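Local coordinates for BRAMP domain protein (Streptomyces davawensis, PDB 5MLD) that replaces the C-8 methyl group of FMN by an amino group taken from glutamate, a step in the biosynthesis of the antibiotic roseoflavin, at residues L6-T11 with V42-H47; D70-L75 with H101-K106; P30-E35 with R190-N195; N124-L129 with S155-A160. All coordinates share one frame; numbering follows the deposited sequence.

Contact 1 of 4, residues L6-T11 with V42-H47. With 8DP (8-demethyl-8-aminoriboflavin-5'-phosphate), chain I.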
# COMPACT_ATOMS: atom_id res chain seq x y z
N LEU A 6 24.72 6.89 -6.30
CA LEU A 6 24.71 7.20 -4.88
C LEU A 6 23.79 6.20 -4.21
O LEU A 6 22.61 6.12 -4.55
CB LEU A 6 24.25 8.63 -4.64
CG LEU A 6 24.16 9.02 -3.16
CD1 LEU A 6 25.55 8.92 -2.48
CD2 LEU A 6 23.55 10.38 -3.02
N ILE A 7 24.32 5.43 -3.26
CA ILE A 7 23.55 4.40 -2.56
C ILE A 7 23.37 4.86 -1.13
O ILE A 7 24.36 5.08 -0.43
CB ILE A 7 24.25 3.03 -2.61
CG1 ILE A 7 24.59 2.67 -4.07
CG2 ILE A 7 23.36 1.98 -1.94
CD1 ILE A 7 25.47 1.43 -4.24
N LEU A 8 22.13 5.02 -0.69
CA LEU A 8 21.83 5.52 0.65
C LEU A 8 21.38 4.35 1.50
O LEU A 8 20.27 3.83 1.32
CB LEU A 8 20.76 6.62 0.63
CG LEU A 8 21.09 7.82 -0.25
CD1 LEU A 8 19.95 8.85 -0.17
CD2 LEU A 8 22.42 8.44 0.16
N ASN A 9 22.24 3.90 2.42
CA ASN A 9 21.83 2.90 3.40
C ASN A 9 21.02 3.62 4.48
O ASN A 9 21.57 4.44 5.23
CB ASN A 9 23.04 2.20 4.01
CG ASN A 9 22.63 1.07 4.92
OD1 ASN A 9 21.50 1.06 5.40
ND2 ASN A 9 23.52 0.12 5.14
N THR A 10 19.73 3.31 4.57
CA THR A 10 18.86 4.03 5.50
C THR A 10 18.58 3.23 6.77
O THR A 10 17.56 3.46 7.43
CB THR A 10 17.56 4.43 4.79
OG1 THR A 10 16.92 3.28 4.25
CG2 THR A 10 17.89 5.36 3.59
N THR A 11 19.47 2.31 7.13
CA THR A 11 19.38 1.61 8.41
C THR A 11 19.36 2.60 9.57
O THR A 11 19.90 3.71 9.49
CB THR A 11 20.58 0.66 8.58
OG1 THR A 11 20.47 -0.01 9.84
CG2 THR A 11 21.90 1.44 8.54
N VAL A 42 26.41 6.18 1.40
CA VAL A 42 26.22 7.06 2.54
C VAL A 42 25.25 6.37 3.48
O VAL A 42 24.19 5.91 3.04
CB VAL A 42 25.68 8.43 2.11
CG1 VAL A 42 25.22 9.23 3.30
CG2 VAL A 42 26.77 9.20 1.35
N ARG A 43 25.61 6.26 4.76
CA ARG A 43 24.68 5.74 5.76
C ARG A 43 24.06 6.95 6.43
O ARG A 43 24.71 7.62 7.23
CB ARG A 43 25.33 4.82 6.78
CG ARG A 43 24.27 4.25 7.71
CD ARG A 43 24.87 3.32 8.79
NE ARG A 43 25.56 2.16 8.21
CZ ARG A 43 25.92 1.10 8.92
NH1 ARG A 43 25.63 1.05 10.21
NH2 ARG A 43 26.56 0.08 8.35
N VAL A 44 22.80 7.25 6.06
CA VAL A 44 22.26 8.57 6.33
C VAL A 44 22.10 8.81 7.83
O VAL A 44 22.22 9.96 8.28
CB VAL A 44 20.93 8.76 5.57
CG1 VAL A 44 21.14 8.55 4.07
CG2 VAL A 44 19.89 7.79 6.06
N ILE A 45 21.85 7.76 8.62
CA ILE A 45 21.67 7.93 10.06
C ILE A 45 22.95 8.40 10.74
O ILE A 45 22.90 8.92 11.86
CB ILE A 45 21.13 6.63 10.70
CG1 ILE A 45 20.50 6.91 12.07
CG2 ILE A 45 22.22 5.57 10.85
CD1 ILE A 45 19.18 7.59 11.99
N ASP A 46 24.11 8.23 10.10
CA ASP A 46 25.35 8.73 10.69
C ASP A 46 25.41 10.24 10.69
O ASP A 46 26.27 10.81 11.36
CB ASP A 46 26.58 8.24 9.94
CG ASP A 46 26.79 6.74 10.05
OD1 ASP A 46 26.20 6.10 10.95
OD2 ASP A 46 27.55 6.21 9.22
N HIS A 47 24.55 10.88 9.92
CA HIS A 47 24.64 12.30 9.65
C HIS A 47 23.50 13.06 10.30
O HIS A 47 22.39 12.54 10.45
CB HIS A 47 24.64 12.53 8.14
CG HIS A 47 25.83 11.93 7.48
ND1 HIS A 47 27.05 12.57 7.41
CD2 HIS A 47 26.01 10.71 6.91
CE1 HIS A 47 27.92 11.79 6.81
NE2 HIS A 47 27.32 10.66 6.49
C4 8DP I . 13.82 -5.60 9.51
C5 8DP I . 12.86 -6.43 10.38
C8 8DP I . 12.04 -3.41 13.27
N3 8DP I . 9.15 -4.24 10.40
C2 8DP I . 16.37 -5.76 9.19
N2 8DP I . 13.00 -3.07 14.29
N1 8DP I . 11.54 -5.67 10.41
C6 8DP I . 11.32 -4.70 11.33
O6 8DP I . 15.43 -5.77 11.33
N4 8DP I . 10.79 -6.90 8.55
C12 8DP I . 10.10 -3.99 11.34
C13 8DP I . 10.59 -5.93 9.48
C14 8DP I . 9.39 -5.21 9.47
C15 8DP I . 8.44 -5.52 8.49
C16 8DP I . 9.87 -7.16 7.64
C1 8DP I . 17.58 -4.93 9.62
C3 8DP I . 15.22 -5.26 10.05
C7 8DP I . 12.29 -4.42 12.33
C9 8DP I . 10.80 -2.70 13.25
O1 8DP I . 20.27 -2.85 7.74
P1 8DP I . 19.50 -3.33 8.99
O2 8DP I . 20.44 -4.23 9.85
O3 8DP I . 18.97 -2.16 9.81
O4 8DP I . 18.27 -4.25 8.50
O5 8DP I . 16.19 -5.61 7.82
O7 8DP I . 13.51 -5.18 8.38
C10 8DP I . 10.51 -1.62 14.26
C11 8DP I . 9.86 -2.99 12.29
O8 8DP I . 7.23 -4.83 8.41
N5 8DP I . 8.71 -6.48 7.60
O9 8DP I . 10.07 -8.16 6.66
O HOH W 1 21.07 5.16 7.75

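Contact 2 of 4, residues D70-L75 with H101-K106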
# COMPACT_ATOMS: atom_id res chain seq x y z
N ASP A 70 22.63 22.08 9.50
CA ASP A 70 22.80 20.63 9.64
C ASP A 70 23.59 20.14 8.43
O ASP A 70 24.23 20.91 7.70
CB ASP A 70 21.43 19.95 9.84
CG ASP A 70 20.56 19.98 8.58
OD1 ASP A 70 20.94 20.63 7.59
OD2 ASP A 70 19.49 19.35 8.58
N GLU A 71 23.54 18.83 8.18
CA GLU A 71 24.27 18.23 7.07
C GLU A 71 23.39 17.97 5.85
O GLU A 71 23.82 17.28 4.92
CB GLU A 71 24.92 16.92 7.49
CG GLU A 71 25.98 17.05 8.57
CD GLU A 71 26.64 15.72 8.84
OE1 GLU A 71 27.27 15.16 7.93
OE2 GLU A 71 26.49 15.21 9.96
N TRP A 72 22.16 18.48 5.84
CA TRP A 72 21.31 18.26 4.67
C TRP A 72 21.84 18.91 3.40
O TRP A 72 21.80 18.25 2.34
CB TRP A 72 19.88 18.73 4.98
CG TRP A 72 18.98 18.62 3.77
CD1 TRP A 72 18.32 19.65 3.16
CD2 TRP A 72 18.65 17.44 3.03
NE1 TRP A 72 17.58 19.18 2.10
CE2 TRP A 72 17.77 17.82 2.00
CE3 TRP A 72 19.01 16.09 3.15
CZ2 TRP A 72 17.25 16.91 1.08
CZ3 TRP A 72 18.49 15.18 2.23
CH2 TRP A 72 17.62 15.61 1.21
N PRO A 73 22.33 20.16 3.39
CA PRO A 73 22.87 20.70 2.13
C PRO A 73 23.94 19.82 1.51
O PRO A 73 23.94 19.59 0.29
CB PRO A 73 23.43 22.07 2.55
CG PRO A 73 22.54 22.48 3.69
CD PRO A 73 22.28 21.19 4.45
N TRP A 74 24.86 19.30 2.34
CA TRP A 74 25.87 18.37 1.86
C TRP A 74 25.24 17.14 1.19
O TRP A 74 25.63 16.76 0.09
CB TRP A 74 26.76 17.95 3.04
CG TRP A 74 27.64 16.77 2.79
CD1 TRP A 74 28.87 16.79 2.19
CD2 TRP A 74 27.39 15.40 3.16
NE1 TRP A 74 29.39 15.51 2.16
CE2 TRP A 74 28.50 14.64 2.74
CE3 TRP A 74 26.34 14.74 3.80
CZ2 TRP A 74 28.59 13.26 2.94
CZ3 TRP A 74 26.43 13.37 4.00
CH2 TRP A 74 27.54 12.65 3.57
N LEU A 75 24.25 16.53 1.85
CA LEU A 75 23.63 15.33 1.27
C LEU A 75 22.80 15.67 0.04
O LEU A 75 22.81 14.92 -0.94
CB LEU A 75 22.77 14.61 2.32
CG LEU A 75 22.08 13.31 1.88
CD1 LEU A 75 23.04 12.33 1.23
CD2 LEU A 75 21.36 12.64 3.07
N HIS A 101 12.42 7.89 5.23
CA HIS A 101 11.23 8.73 5.19
C HIS A 101 11.58 10.20 5.36
O HIS A 101 11.06 11.07 4.65
CB HIS A 101 10.30 8.23 6.30
CG HIS A 101 8.87 8.62 6.16
ND1 HIS A 101 7.86 7.88 6.73
CD2 HIS A 101 8.27 9.67 5.54
CE1 HIS A 101 6.70 8.44 6.46
NE2 HIS A 101 6.92 9.54 5.76
N VAL A 102 12.47 10.51 6.32
CA VAL A 102 12.91 11.90 6.51
C VAL A 102 13.60 12.41 5.25
O VAL A 102 13.31 13.52 4.77
CB VAL A 102 13.84 12.01 7.73
CG1 VAL A 102 14.45 13.40 7.81
CG2 VAL A 102 13.05 11.72 9.00
N ILE A 103 14.53 11.62 4.70
CA ILE A 103 15.27 12.05 3.51
C ILE A 103 14.31 12.35 2.38
O ILE A 103 14.42 13.38 1.71
CB ILE A 103 16.30 10.99 3.07
CG1 ILE A 103 17.38 10.80 4.14
CG2 ILE A 103 16.92 11.40 1.71
CD1 ILE A 103 17.93 12.09 4.69
N LEU A 104 13.33 11.46 2.17
CA LEU A 104 12.37 11.67 1.09
C LEU A 104 11.47 12.87 1.35
O LEU A 104 11.13 13.61 0.43
CB LEU A 104 11.55 10.39 0.87
CG LEU A 104 12.27 9.16 0.30
CD1 LEU A 104 11.34 7.96 0.35
CD2 LEU A 104 12.70 9.43 -1.13
N GLU A 105 11.07 13.08 2.61
CA GLU A 105 10.31 14.29 2.95
C GLU A 105 11.09 15.55 2.58
O GLU A 105 10.53 16.50 1.99
CB GLU A 105 9.98 14.30 4.45
CG GLU A 105 8.84 13.38 4.86
CD GLU A 105 8.71 13.24 6.37
OE1 GLU A 105 9.69 13.57 7.10
OE2 GLU A 105 7.61 12.84 6.82
N LYS A 106 12.37 15.61 2.94
CA LYS A 106 13.16 16.80 2.63
C LYS A 106 13.42 16.92 1.13
O LYS A 106 13.44 18.04 0.59
CB LYS A 106 14.46 16.76 3.42
CG LYS A 106 14.19 16.81 4.92
CD LYS A 106 15.46 16.78 5.75
CE LYS A 106 16.17 18.13 5.83
NZ LYS A 106 15.50 19.08 6.75
O HOH W 2 17.67 20.80 7.08
O HOH W 3 15.22 20.13 0.85

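Contact 3 of 4, residues P30-E35 with R190-N195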
# COMPACT_ATOMS: atom_id res chain seq x y z
N PRO A 30 30.48 -3.48 -6.41
CA PRO A 30 31.43 -3.91 -7.46
C PRO A 30 30.77 -4.09 -8.81
O PRO A 30 31.44 -3.92 -9.84
CB PRO A 30 31.99 -5.24 -6.93
CG PRO A 30 31.01 -5.70 -5.92
CD PRO A 30 30.41 -4.46 -5.32
N LEU A 31 29.48 -4.42 -8.85
CA LEU A 31 28.80 -4.53 -10.14
C LEU A 31 28.68 -3.16 -10.81
O LEU A 31 28.91 -3.04 -12.03
CB LEU A 31 27.42 -5.16 -9.97
CG LEU A 31 27.40 -6.60 -9.46
CD1 LEU A 31 25.96 -6.99 -9.15
CD2 LEU A 31 28.02 -7.57 -10.48
N TYR A 32 28.33 -2.12 -10.06
CA TYR A 32 28.31 -0.78 -10.65
C TYR A 32 29.70 -0.37 -11.13
O TYR A 32 29.84 0.19 -12.22
CB TYR A 32 27.78 0.26 -9.66
CG TYR A 32 26.27 0.38 -9.62
CD1 TYR A 32 25.56 0.71 -10.76
CD2 TYR A 32 25.56 0.16 -8.43
CE1 TYR A 32 24.19 0.82 -10.73
CE2 TYR A 32 24.19 0.27 -8.39
CZ TYR A 32 23.50 0.61 -9.55
OH TYR A 32 22.13 0.70 -9.55
N GLU A 33 30.73 -0.67 -10.33
CA GLU A 33 32.08 -0.28 -10.72
C GLU A 33 32.51 -0.99 -12.01
O GLU A 33 33.21 -0.39 -12.84
CB GLU A 33 33.07 -0.57 -9.58
CG GLU A 33 32.81 0.26 -8.30
CD GLU A 33 33.06 1.77 -8.45
OE1 GLU A 33 33.62 2.21 -9.48
OE2 GLU A 33 32.70 2.55 -7.53
N LYS A 34 32.10 -2.25 -12.19
CA LYS A 34 32.38 -2.95 -13.45
C LYS A 34 31.67 -2.29 -14.63
O LYS A 34 32.14 -2.39 -15.77
CB LYS A 34 31.95 -4.42 -13.39
CG LYS A 34 32.69 -5.30 -12.40
CD LYS A 34 32.04 -6.68 -12.34
CE LYS A 34 32.75 -7.61 -11.35
NZ LYS A 34 34.19 -7.85 -11.70
N GLU A 35 30.51 -1.66 -14.38
CA GLU A 35 29.80 -0.88 -15.39
C GLU A 35 30.46 0.46 -15.69
O GLU A 35 29.97 1.20 -16.55
CB GLU A 35 28.35 -0.62 -14.95
CG GLU A 35 27.44 -1.84 -14.97
CD GLU A 35 26.82 -2.10 -16.34
OE1 GLU A 35 27.11 -1.34 -17.30
OE2 GLU A 35 26.03 -3.05 -16.47
N ARG A 190 21.68 -8.16 -9.71
CA ARG A 190 22.35 -8.06 -11.01
C ARG A 190 21.45 -7.44 -12.07
O ARG A 190 21.91 -6.59 -12.85
CB ARG A 190 22.85 -9.43 -11.45
CG ARG A 190 24.05 -9.93 -10.62
CD ARG A 190 24.50 -11.35 -11.01
NE ARG A 190 25.72 -11.75 -10.31
CZ ARG A 190 26.96 -11.44 -10.70
NH1 ARG A 190 27.16 -10.74 -11.82
NH2 ARG A 190 28.01 -11.85 -9.99
N PHE A 191 20.18 -7.84 -12.12
CA PHE A 191 19.20 -7.20 -13.00
C PHE A 191 19.19 -5.69 -12.76
O PHE A 191 19.26 -4.88 -13.69
CB PHE A 191 17.78 -7.74 -12.74
CG PHE A 191 17.53 -9.18 -13.15
CD1 PHE A 191 18.51 -9.96 -13.73
CD2 PHE A 191 16.27 -9.73 -12.94
CE1 PHE A 191 18.24 -11.27 -14.09
CE2 PHE A 191 15.99 -11.04 -13.29
CZ PHE A 191 16.97 -11.82 -13.87
N MET A 192 19.06 -5.31 -11.49
CA MET A 192 18.89 -3.90 -11.15
C MET A 192 20.10 -3.09 -11.58
O MET A 192 19.95 -2.00 -12.14
CB MET A 192 18.65 -3.76 -9.65
CG MET A 192 18.32 -2.37 -9.19
SD MET A 192 19.77 -1.35 -8.85
CE MET A 192 20.72 -2.39 -7.75
N VAL A 193 21.31 -3.59 -11.31
CA VAL A 193 22.51 -2.84 -11.67
C VAL A 193 22.63 -2.71 -13.19
O VAL A 193 22.92 -1.63 -13.72
CB VAL A 193 23.76 -3.51 -11.08
CG1 VAL A 193 25.04 -2.86 -11.65
CG2 VAL A 193 23.72 -3.37 -9.57
N ALA A 194 22.41 -3.81 -13.91
CA ALA A 194 22.52 -3.77 -15.36
C ALA A 194 21.53 -2.78 -15.96
O ALA A 194 21.88 -1.99 -16.84
CB ALA A 194 22.31 -5.16 -15.95
N ASN A 195 20.29 -2.79 -15.46
CA ASN A 195 19.24 -1.98 -16.08
C ASN A 195 19.32 -0.51 -15.67
O ASN A 195 19.16 0.38 -16.52
CB ASN A 195 17.86 -2.55 -15.74
CG ASN A 195 17.55 -3.86 -16.44
OD1 ASN A 195 18.26 -4.27 -17.37
ND2 ASN A 195 16.49 -4.51 -16.01
O HOH W 4 24.17 -2.44 -18.23

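Contact 4 of 4, residues N124-L129 with S155-A160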
# COMPACT_ATOMS: atom_id res chain seq x y z
N ASN A 124 15.87 13.39 -15.47
CA ASN A 124 16.89 12.64 -16.22
C ASN A 124 17.77 11.78 -15.34
O ASN A 124 18.80 11.26 -15.82
CB ASN A 124 17.74 13.57 -17.08
CG ASN A 124 16.88 14.39 -17.97
OD1 ASN A 124 16.18 13.83 -18.81
ND2 ASN A 124 16.85 15.70 -17.76
N LYS A 125 17.41 11.60 -14.07
CA LYS A 125 18.13 10.67 -13.22
C LYS A 125 17.39 9.33 -13.16
O LYS A 125 16.26 9.19 -13.64
CB LYS A 125 18.32 11.28 -11.83
CG LYS A 125 19.16 12.56 -11.86
CD LYS A 125 19.20 13.19 -10.49
CE LYS A 125 20.01 14.47 -10.52
NZ LYS A 125 21.40 14.22 -10.94
N VAL A 126 18.05 8.33 -12.60
CA VAL A 126 17.53 6.96 -12.59
C VAL A 126 17.54 6.47 -11.15
O VAL A 126 18.48 6.76 -10.40
CB VAL A 126 18.37 6.04 -13.49
CG1 VAL A 126 17.93 4.59 -13.34
CG2 VAL A 126 18.25 6.47 -14.95
N ALA A 127 16.48 5.76 -10.76
CA ALA A 127 16.34 5.23 -9.41
C ALA A 127 16.34 3.71 -9.41
O ALA A 127 15.79 3.07 -10.32
CB ALA A 127 15.05 5.74 -8.75
N GLY A 128 16.98 3.15 -8.38
CA GLY A 128 16.87 1.74 -8.09
C GLY A 128 16.65 1.57 -6.60
O GLY A 128 16.70 2.53 -5.83
N LEU A 129 16.42 0.33 -6.20
CA LEU A 129 16.04 0.07 -4.83
C LEU A 129 16.68 -1.23 -4.37
O LEU A 129 16.66 -2.22 -5.10
CB LEU A 129 14.52 -0.01 -4.75
CG LEU A 129 13.81 0.13 -3.43
CD1 LEU A 129 14.17 1.48 -2.79
CD2 LEU A 129 12.35 0.07 -3.75
N SER A 155 13.51 8.26 -13.48
CA SER A 155 13.01 7.18 -14.33
C SER A 155 13.39 5.84 -13.70
O SER A 155 14.45 5.70 -13.09
CB SER A 155 13.60 7.26 -15.74
OG SER A 155 13.25 8.48 -16.35
N VAL A 156 12.51 4.86 -13.86
CA VAL A 156 12.68 3.56 -13.24
C VAL A 156 12.76 2.52 -14.35
O VAL A 156 11.80 2.36 -15.11
CB VAL A 156 11.54 3.25 -12.27
CG1 VAL A 156 11.81 1.94 -11.50
CG2 VAL A 156 11.37 4.41 -11.29
N PRO A 157 13.86 1.80 -14.48
CA PRO A 157 13.95 0.74 -15.47
C PRO A 157 13.17 -0.47 -15.01
O PRO A 157 12.69 -0.49 -13.86
CB PRO A 157 15.46 0.44 -15.53
CG PRO A 157 15.94 0.76 -14.14
CD PRO A 157 15.04 1.84 -13.59
N PRO A 158 13.00 -1.49 -15.84
CA PRO A 158 12.40 -2.74 -15.36
C PRO A 158 13.32 -3.42 -14.36
O PRO A 158 14.54 -3.25 -14.38
CB PRO A 158 12.26 -3.59 -16.62
CG PRO A 158 13.32 -3.07 -17.52
CD PRO A 158 13.34 -1.59 -17.27
N ASN A 159 12.69 -4.19 -13.47
CA ASN A 159 13.40 -4.98 -12.47
C ASN A 159 14.39 -4.11 -11.69
O ASN A 159 15.55 -4.46 -11.47
CB ASN A 159 14.09 -6.17 -13.15
CG ASN A 159 13.08 -7.05 -13.91
OD1 ASN A 159 13.11 -7.12 -15.13
ND2 ASN A 159 12.17 -7.68 -13.18
N ALA A 160 13.90 -2.95 -11.27
CA ALA A 160 14.73 -1.96 -10.60
C ALA A 160 14.82 -2.15 -9.09
O ALA A 160 15.54 -1.38 -8.45
CB ALA A 160 14.21 -0.56 -10.89
O HOH W 5 14.61 10.63 -15.40

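Contact 1 of 4, residues L6-T11 with V42-H47
Leu8 pairs with Val42 and Asn9 with Arg43 across two parallel strands. Val42 N donates to Ile7 O at 3.0 Å, and Asn9 N donates to Val42 O at 2.9 Å. Val44 N donates to Asn9 O at 3.2 Å and completes the pairing of Asn9 with Arg43. Leu8 and Val42 share one face of the sheet. Their side chains lie side by side, with Leu8 CD2 3.8 Å from Val42 CB. The Val44 side chain lies across that of Leu8, its CG1 against Leu8 CB and CD2.

Asn9 and Arg43 point to the other face. Arg43 can be followed outward. Its CB and CG pass Asn9 O, and CG also begins to meet Thr11 CG2. CD lies closest to that methyl, at 3.5 Å, and NE follows. The chain bends at chi3 (-60°), which lays one face of the guanidinium against Thr11 CG2. At the tip, NH1 donates to the carbonyls of Arg13 and Ser17.

Thr11 is held from several directions. Its N donates to Asn9 OD1 at 2.9 Å, closing an Asx turn. A water donates to both Asn9 O and Thr11 O and accepts from Ile45 N, tying the end of the first strand to the 3-10 turn after the second. With OG1 anti to the backbone N (chi1 180°), the hydroxyl faces the ligand while CG2 stays on Arg43. OG1 donates to phosphate oxygen O3 of the bound aminoflavin at 2.6 Å. This is the first beta-alpha-beta unit of a flavodoxin-like fold, with the phosphate site at the C-terminal end of its first strand.

Contact 2 of 4, residues D70-L75 with H101-K106
Helix 72-81 starts beside helix 98-107, with Trp72 and Lys106 the nearest residues at 8.5 Å between their CA atoms. Both helices belong to the flavodoxin-like alpha/beta domain. An Asx turn precedes the first helix: Trp72 N donates to Asp70 OD1, which it meets from above the carboxylate plane.

The Trp72 indole and the Lys106 chain run alongside one another, pointing opposite ways. Lys106 CB lies over one face of the indole near its rim, 3.6 Å from CZ2. The bend of the lysine at chi3 (79°) brings CE back over the five-membered ring, and the bend at chi4 (76°) sets NZ. CE makes a CH-pi contact 3.7 Å from that ring's centroid. NZ follows over the face as a cation-pi partner, 4.8 Å from the same centroid. It also donates to Glu50 O.

Ile103 closes the apolar side. Its CD1 meets Leu75 CD2 tip to tip at 3.8 Å and also touches Trp72 CZ3.

Asp70 OD2 and Lys106 NZ are too far apart for a salt bridge, and one water joins them. OD2 also accepts from Glu50 N. A second water accepts from Trp72 NE1 at 2.8 Å and donates to Lys106 O at 2.8 Å.

Contact 3 of 4, residues P30-E35 with R190-N195
Val193 packs against Leu31 and Tyr32 where helices 20-34 and 183-205 run roughly parallel. Their local axes come within 9.6 Å and cross at -31°. This is the tight part of the contact. Val193 CG1 sits over one face of the Tyr32 ring, 3.7 Å from CD1, and makes a CH-pi contact offset toward the rim. The same methyl touches Leu31 CB at 3.7 Å. With CG1 anti to the backbone N (chi1 171°), the valine presents CG2 to the ring as well, near CE2 and CZ.

Farther along the ring, Met192 crosses the tyrosine at about a right angle. Its SD lies 3.2 Å from Tyr32 OH. Its Met-aromatic contact with the ring is oblique, 5.5 Å from the centroid. The hydroxyl is hydrogen-bonded to Thr196 OG1.

Arg190 forms a close flank. It lies across Leu31, whose CD2 sits over one face of the guanidinium, 3.5 Å from NH1. Arg190 NE forms a salt bridge with Glu222 of the third subunit. The Glu35 side is looser and watery. Glu35 OE2 and Ala194 O each accept from one water, at 2.6 and 2.7 Å. Glu35 OE1 forms a salt bridge with Arg201.

The grip between these helices is therefore apolar and aromatic, while the charged ends of Glu35 and Arg190 are paired with Arg201 and with Glu222 of the third subunit.

Contact 4 of 4, residues N124-L129 with S155-A160
Val126 pairs in parallel with Ser155, joining strands 125-132 and 154-155 in the central sheet of the flavodoxin-like domain. Ser155 N donates to Lys125 O at 2.9 Å, almost straight at 175°. Ser155 O then accepts from Ala127 N at 3.1 Å. The same carbonyl also takes a CA-H...O contact from Val126.

Lys125 O has a second donor, a water that in turn accepts from Ser155 OG at 2.7 Å. With OG beside the backbone N (chi1 -60°), the serine hydroxyl can reach this water near its own amide. OG is also hydrogen-bonded to Tyr208 OH. Lys125 NZ is held by the carbonyls of Arg80 and Ala82.

From Val156 on, the chain loops out through two prolines. Pro157 CD lies against Val126 CG1, the two side chains crossing obliquely. Asn159 OD1 and ND2 bond to Tyr123 and Arg151 of the third subunit. Ala127 O is buried under this loop without a hydrogen-bond partner in the model. Its neighbours are carbons: Pro157 CD at 3.6 Å and Ala160 CB at 4.0 Å. The loop rejoins the strand where Leu129 N donates to Ala160 O at 3.0 Å, in the carbonyl plane.

Overall arrangement
From the N terminus, strand 4-9 leads into helix 20-34 and then strand 38-43, where contact 1 closes the first beta-alpha-beta unit. Contact 3 crosses it in sequence: it starts on the helix of that unit and closes only at helix 183-205. Contacts 2 and 4 both lie within this long span, one after the other. Contact 2 joins helix 72-81 to helix 98-107. Contacts 1 and 2 touch where His47 meets Glu71 and Trp74 and where Leu8 packs on Leu75. Contact 4 reaches the same sheet as contact 1, about 19 Å away between centres. It meets contact 3 where Asn195 ND2 approaches Pro158 O, and both border the third subunit.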